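Local atomic coordinates of MHC class I antigen (Ctenopharyngodon idella, PDB entry 5H5Z), a protein that probably presents short peptides at the cell surface for recognition by T cells, as the heavy chain paired with beta-2-microglobulin. Residues Q51-G54 against A55-D59; D59-T62 against Q63-I66. All blocks are in the same frame, centred on the assembly; numbering follows the deposited sequence.

Interaction 1: residues Q51-G54 against A55-D59; sequences QNEG and ADYWD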
ATOM      1  N   GLN A  51      -5.824  -1.785  22.504  1.00 30.74           N
ATOM      2  CA  GLN A  51      -6.349  -2.594  23.601  1.00 31.66           C
ATOM      3  C   GLN A  51      -5.250  -3.284  24.405  1.00 32.63           C
ATOM      4  O   GLN A  51      -5.495  -3.780  25.511  1.00 32.80           O
ATOM      5  CB  GLN A  51      -7.334  -3.631  23.062  1.00 37.49           C
ATOM      6  CG  GLN A  51      -8.652  -3.039  22.584  1.00 40.25           C
ATOM      7  CD  GLN A  51      -9.675  -4.091  22.202  1.00 47.82           C
ATOM      8  OE1 GLN A  51      -9.343  -5.115  21.601  1.00 54.15           O
ATOM      9  NE2 GLN A  51     -10.931  -3.835  22.536  1.00 54.52           N
ATOM     10  N   ASN A  52      -4.037  -3.299  23.859  1.00 26.20           N
ATOM     11  CA  ASN A  52      -2.971  -4.139  24.399  1.00 26.69           C
ATOM     12  C   ASN A  52      -1.678  -3.433  24.794  1.00 26.84           C
ATOM     13  O   ASN A  52      -0.838  -4.017  25.477  1.00 30.83           O
ATOM     14  CB  ASN A  52      -2.696  -5.293  23.445  1.00 28.05           C
ATOM     15  CG  ASN A  52      -3.798  -6.324  23.465  1.00 30.07           C
ATOM     16  OD1 ASN A  52      -3.928  -7.084  24.426  1.00 32.42           O
ATOM     17  ND2 ASN A  52      -4.609  -6.351  22.411  1.00 27.80           N
ATOM     18  N   GLU A  53      -1.513  -2.190  24.355  1.00 26.73           N
ATOM     19  CA  GLU A  53      -0.411  -1.356  24.818  1.00 25.97           C
ATOM     20  C   GLU A  53      -0.956   0.011  25.198  1.00 29.13           C
ATOM     21  O   GLU A  53      -2.054   0.387  24.776  1.00 33.50           O
ATOM     22  CB  GLU A  53       0.684  -1.226  23.750  1.00 26.70           C
ATOM     23  CG  GLU A  53       1.385  -2.527  23.371  1.00 25.40           C
ATOM     24  CD  GLU A  53       2.231  -3.119  24.487  1.00 28.94           C
ATOM     25  OE1 GLU A  53       2.653  -4.282  24.342  1.00 28.05           O
ATOM     26  OE2 GLU A  53       2.479  -2.437  25.502  1.00 28.97           O
ATOM     27  N   GLY A  54      -0.195   0.745  26.002  1.00 31.15           N
ATOM     28  CA  GLY A  54      -0.641   2.036  26.499  1.00 30.69           C
ATOM     29  C   GLY A  54       0.458   3.074  26.546  1.00 32.80           C
ATOM     30  O   GLY A  54       1.410   3.021  25.760  1.00 32.87           O
ATOM     31  N   ALA A  55       0.324   4.005  27.486  1.00 31.32           N
ATOM     32  CA  ALA A  55       1.210   5.162  27.596  1.00 32.23           C
ATOM     33  C   ALA A  55       2.701   4.821  27.610  1.00 35.01           C
ATOM     34  O   ALA A  55       3.468   5.427  26.868  1.00 33.80           O
ATOM     35  CB  ALA A  55       0.839   6.001  28.810  1.00 34.25           C
ATOM     36  N   ASP A  56       3.102   3.853  28.439  1.00 35.89           N
ATOM     37  CA  ASP A  56       4.513   3.444  28.540  1.00 33.60           C
ATOM     38  C   ASP A  56       5.100   3.004  27.198  1.00 31.19           C
ATOM     39  O   ASP A  56       6.200   3.428  26.824  1.00 30.41           O
ATOM     40  CB  ASP A  56       4.693   2.328  29.579  1.00 42.02           C
ATOM     41  CG  ASP A  56       4.948   2.862  30.985  1.00 53.96           C
ATOM     42  OD1 ASP A  56       4.676   4.054  31.255  1.00 56.01           O
ATOM     43  OD2 ASP A  56       5.425   2.076  31.832  1.00 54.51           O
ATOM     44  N   TYR A  57       4.361   2.158  26.487  1.00 30.67           N
ATOM     45  CA  TYR A  57       4.757   1.682  25.162  1.00 29.88           C
ATOM     46  C   TYR A  57       4.932   2.837  24.174  1.00 26.89           C
ATOM     47  O   TYR A  57       5.955   2.936  23.489  1.00 25.65           O
ATOM     48  CB  TYR A  57       3.728   0.674  24.639  1.00 28.55           C
ATOM     49  CG  TYR A  57       3.949   0.233  23.204  1.00 26.19           C
ATOM     50  CD1 TYR A  57       4.750  -0.872  22.907  1.00 24.49           C
ATOM     51  CD2 TYR A  57       3.342   0.913  22.141  1.00 25.42           C
ATOM     52  CE1 TYR A  57       4.952  -1.279  21.592  1.00 23.93           C
ATOM     53  CE2 TYR A  57       3.541   0.519  20.825  1.00 21.75           C
ATOM     54  CZ  TYR A  57       4.346  -0.583  20.557  1.00 23.38           C
ATOM     55  OH  TYR A  57       4.546  -0.987  19.252  1.00 23.86           O
ATOM     56  N   TRP A  58       3.936   3.715  24.119  1.00 27.13           N
ATOM     57  CA  TRP A  58       3.947   4.820  23.162  1.00 25.93           C
ATOM     58  C   TRP A  58       4.977   5.894  23.504  1.00 28.09           C
ATOM     59  O   TRP A  58       5.590   6.461  22.602  1.00 29.19           O
ATOM     60  CB  TRP A  58       2.536   5.384  22.961  1.00 26.19           C
ATOM     61  CG  TRP A  58       1.663   4.401  22.227  1.00 27.23           C
ATOM     62  CD1 TRP A  58       0.574   3.734  22.720  1.00 28.52           C
ATOM     63  CD2 TRP A  58       1.838   3.945  20.882  1.00 25.73           C
ATOM     64  NE1 TRP A  58       0.051   2.905  21.754  1.00 27.44           N
ATOM     65  CE2 TRP A  58       0.806   3.016  20.616  1.00 25.58           C
ATOM     66  CE3 TRP A  58       2.758   4.241  19.867  1.00 26.98           C
ATOM     67  CZ2 TRP A  58       0.677   2.370  19.381  1.00 24.51           C
ATOM     68  CZ3 TRP A  58       2.621   3.606  18.635  1.00 23.84           C
ATOM     69  CH2 TRP A  58       1.590   2.680  18.405  1.00 23.96           C
ATOM     70  N   ASP A  59       5.212   6.135  24.794  1.00 27.21           N
ATOM     71  CA  ASP A  59       6.274   7.059  25.199  1.00 31.20           C
ATOM     72  C   ASP A  59       7.639   6.565  24.720  1.00 26.48           C
ATOM     73  O   ASP A  59       8.466   7.357  24.258  1.00 28.91           O
ATOM     74  CB  ASP A  59       6.279   7.279  26.719  1.00 36.41           C
ATOM     75  CG  ASP A  59       5.039   8.017  27.210  1.00 40.61           C
ATOM     76  OD1 ASP A  59       4.330   8.633  26.386  1.00 42.37           O
ATOM     77  OD2 ASP A  59       4.770   7.979  28.428  1.00 42.07           O
TER
HETATM   78  O   HOH W   1      -2.359   1.843  22.340  1.00 35.65           O
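The ring of Tyr57 carries the side chain of Glu53 over one face and meets CD1 of Trp58 at its edge. The indole of Trp58 in turn has Tyr57 CD2 above one face, 3.5 Å from its plane and over its centre, and a water at its edge. From Glu53 it is the aliphatic part that does the covering: CG sits 3.9 Å from the centroid of the Tyr57 ring, 19° off the normal, a CH-pi contact offset toward the rim. The first torsion of Tyr57 turns CG away from the backbone N, and the ring comes to lie against Glu53. The Glu53 chain bends at chi2, bringing its carboxylate round until its plane lies 26° from that of the ring, with OE2 3.5 Å from Tyr57 CB. The other oxygen, OE1, is hydrogen-bonded to the hydroxyl of Tyr170, near the end of helix 148-170, while Tyr57 OH is hydrogen-bonded to Tyr167 OH on the same helix.

Gly54 is the N-cap residue of helix 55-82. Its carbonyl oxygen accepts the first backbone bond of the helix, from Trp58 N at 3.1 Å and nearly straight (166°), and also lies 3.2 Å from Trp58 CD1. One residue earlier, Glu53 O receives a hydrogen bond of 2.9 Å from the edge water. That water accepts the indole NE1-H of Trp58 at 2.7 Å and so joins the loop to the ring.

A single glutamate thus does two jobs, its methylene covering an aromatic face and its carboxylate reaching across to the facing helix. Together with the water bridge, this ties the start of the helix to the loop before it, and the hydroxyl bond would probably help disperse the carboxylate charge.

Interaction 2: residues D59-T62 against Q63-I66; sequences DRQT and QVLI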
ATOM      1  N   ASP A  59       5.212   6.135  24.794  1.00 27.21           N
ATOM      2  CA  ASP A  59       6.274   7.059  25.199  1.00 31.20           C
ATOM      3  C   ASP A  59       7.639   6.565  24.720  1.00 26.48           C
ATOM      4  O   ASP A  59       8.466   7.357  24.258  1.00 28.91           O
ATOM      5  CB  ASP A  59       6.279   7.279  26.719  1.00 36.41           C
ATOM      6  CG  ASP A  59       5.039   8.017  27.210  1.00 40.61           C
ATOM      7  OD1 ASP A  59       4.330   8.633  26.386  1.00 42.37           O
ATOM      8  OD2 ASP A  59       4.770   7.979  28.428  1.00 42.07           O
ATOM      9  N   ARG A  60       7.859   5.255  24.830  1.00 28.28           N
ATOM     10  CA  ARG A  60       9.099   4.629  24.375  1.00 28.63           C
ATOM     11  C   ARG A  60       9.237   4.687  22.858  1.00 24.41           C
ATOM     12  O   ARG A  60      10.317   4.990  22.343  1.00 25.83           O
ATOM     13  CB  ARG A  60       9.204   3.186  24.885  1.00 32.58           C
ATOM     14  CG  ARG A  60      10.050   3.073  26.144  1.00 42.43           C
ATOM     15  CD  ARG A  60       9.617   1.947  27.073  1.00 42.27           C
ATOM     16  NE  ARG A  60      10.279   2.086  28.369  1.00 51.26           N
ATOM     17  CZ  ARG A  60       9.849   2.878  29.352  1.00 57.71           C
ATOM     18  NH1 ARG A  60       8.739   3.598  29.195  1.00 55.10           N
ATOM     19  NH2 ARG A  60      10.526   2.957  30.492  1.00 51.38           N
ATOM     20  N   GLN A  61       8.140   4.423  22.152  1.00 23.87           N
ATOM     21  CA  GLN A  61       8.142   4.486  20.690  1.00 24.06           C
ATOM     22  C   GLN A  61       8.379   5.913  20.188  1.00 20.89           C
ATOM     23  O   GLN A  61       9.132   6.126  19.235  1.00 22.00           O
ATOM     24  CB  GLN A  61       6.848   3.905  20.109  1.00 26.25           C
ATOM     25  CG  GLN A  61       6.902   3.681  18.607  1.00 30.98           C
ATOM     26  CD  GLN A  61       8.063   2.794  18.198  1.00 30.74           C
ATOM     27  OE1 GLN A  61       7.978   1.564  18.260  1.00 29.03           O
ATOM     28  NE2 GLN A  61       9.162   3.419  17.785  1.00 33.29           N
ATOM     29  N   THR A  62       7.734   6.876  20.844  1.00 21.35           N
ATOM     30  CA  THR A  62       7.928   8.295  20.567  1.00 23.14           C
ATOM     31  C   THR A  62       9.405   8.677  20.723  1.00 25.90           C
ATOM     32  O   THR A  62       9.971   9.353  19.860  1.00 25.10           O
ATOM     33  CB  THR A  62       7.045   9.168  21.488  1.00 25.40           C
ATOM     34  OG1 THR A  62       5.662   8.948  21.174  1.00 25.71           O
ATOM     35  CG2 THR A  62       7.363  10.652  21.325  1.00 24.66           C
ATOM     36  N   GLN A  63      10.025   8.223  21.811  1.00 25.41           N
ATOM     37  CA  GLN A  63      11.428   8.533  22.072  1.00 28.07           C
ATOM     38  C   GLN A  63      12.369   7.963  21.007  1.00 25.72           C
ATOM     39  O   GLN A  63      13.292   8.646  20.573  1.00 26.84           O
ATOM     40  CB  GLN A  63      11.840   8.077  23.480  1.00 31.13           C
ATOM     41  CG  GLN A  63      12.956   8.910  24.085  1.00 37.38           C
ATOM     42  CD  GLN A  63      12.631  10.402  24.143  1.00 38.08           C
ATOM     43  OE1 GLN A  63      13.530  11.236  24.065  1.00 63.95           O
ATOM     44  NE2 GLN A  63      11.347  10.742  24.275  1.00 41.90           N
ATOM     45  N   VAL A  64      12.124   6.722  20.590  1.00 25.00           N
ATOM     46  CA  VAL A  64      12.919   6.074  19.544  1.00 26.36           C
ATOM     47  C   VAL A  64      12.833   6.878  18.239  1.00 26.57           C
ATOM     48  O   VAL A  64      13.851   7.142  17.575  1.00 26.43           O
ATOM     49  CB  VAL A  64      12.466   4.604  19.324  1.00 26.08           C
ATOM     50  CG1 VAL A  64      13.091   4.010  18.067  1.00 28.95           C
ATOM     51  CG2 VAL A  64      12.813   3.747  20.531  1.00 29.62           C
ATOM     52  N   LEU A  65      11.621   7.302  17.895  1.00 25.03           N
ATOM     53  CA  LEU A  65      11.390   7.986  16.617  1.00 22.85           C
ATOM     54  C   LEU A  65      11.798   9.459  16.593  1.00 24.48           C
ATOM     55  O   LEU A  65      12.119   9.985  15.525  1.00 24.42           O
ATOM     56  CB  LEU A  65       9.956   7.775  16.132  1.00 22.71           C
ATOM     57  CG  LEU A  65       9.666   6.291  15.853  1.00 22.20           C
ATOM     58  CD1 LEU A  65       8.175   6.022  15.675  1.00 21.32           C
ATOM     59  CD2 LEU A  65      10.475   5.765  14.670  1.00 22.71           C
ATOM     60  N   ILE A  66      11.807  10.117  17.757  1.00 24.90           N
ATOM     61  CA  ILE A  66      12.407  11.454  17.858  1.00 24.97           C
ATOM     62  C   ILE A  66      13.894  11.321  17.518  1.00 27.15           C
ATOM     63  O   ILE A  66      14.439  12.125  16.753  1.00 28.22           O
ATOM     64  CB  ILE A  66      12.210  12.102  19.250  1.00 27.40           C
ATOM     65  CG1 ILE A  66      10.741  12.477  19.480  1.00 25.62           C
ATOM     66  CG2 ILE A  66      13.069  13.353  19.389  1.00 29.98           C
ATOM     67  CD1 ILE A  66      10.415  12.813  20.927  1.00 27.32           C
TER
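Leu65 packs against Gln61 one turn back on the helix, and this is the dense part of the contact. The Gln61 chain leaves with CG anti to the backbone N (chi1 -168°) and bends at chi2, which lays its amide alongside the isobutyl group: NE2 is 3.5 Å from Leu65 CD1, and the two side chains pass at a slant. Leu65 CG also rests 3.4 Å from the carbonyl oxygen of Gln61. Val64 lies on the groove side as well, its CB 3.8 Å from Gln61 NE2. Leu65 reaches Tyr9 of strand 3-13 and Phe35 of strand 30-36, while Val64 packs on the backbone of the bound peptide.

Further round the helix, Thr62 meets Ile66 through methyl groups, CG2 to CD1 at 3.8 Å. The Thr62 hydroxyl turns back instead and is hydrogen-bonded with Trp58 O and with Ala42 N. Asp59 and Gln63 form the solvent side; Arg60, though exposed, also packs on an aromatic side chain of the peptide. There the link across the segments is mostly backbone: Gln63 N bonds to Asp59 O at 3.0 Å, and Gln63 CB lies 3.5 Å from Asp59 O. The i to i+4 series continues with Val64 N to Arg60 O, Leu65 N to Gln61 O and Ile66 N to Thr62 O, the last being 2.9 Å long.

Polarity is divided within the Gln61 amide itself. OE1 is hydrogen-bonded to the backbone of the bound peptide, whereas NE2 is buried with no polar partner in the model and has Leu65 and Val64 beside it. The hydrogen bond to the bound peptide and the aliphatic neighbours would together restrict rotation of the amide, so OE1 is probably presented to the peptide in a restricted orientation, at the likely cost of burying NE2 without a partner.

From the N terminus, the chain leaves strand 43-44, runs through helix 47-50 and the following loop, and enters helix 55-82, one wall of the peptide groove. Interaction 1 closes that loop onto the first helical turn and extends to the facing helix 148-170, at the end of the groove. Interaction 2 begins at Asp59, where interaction 1 ends, and continues the same helix over strands 3-13 and 30-36 of the groove floor, alongside the peptide. The two contacts are consecutive: neither nests in nor crosses the other, their centres lie about 11 Å apart, and Asp59 is the residue they share.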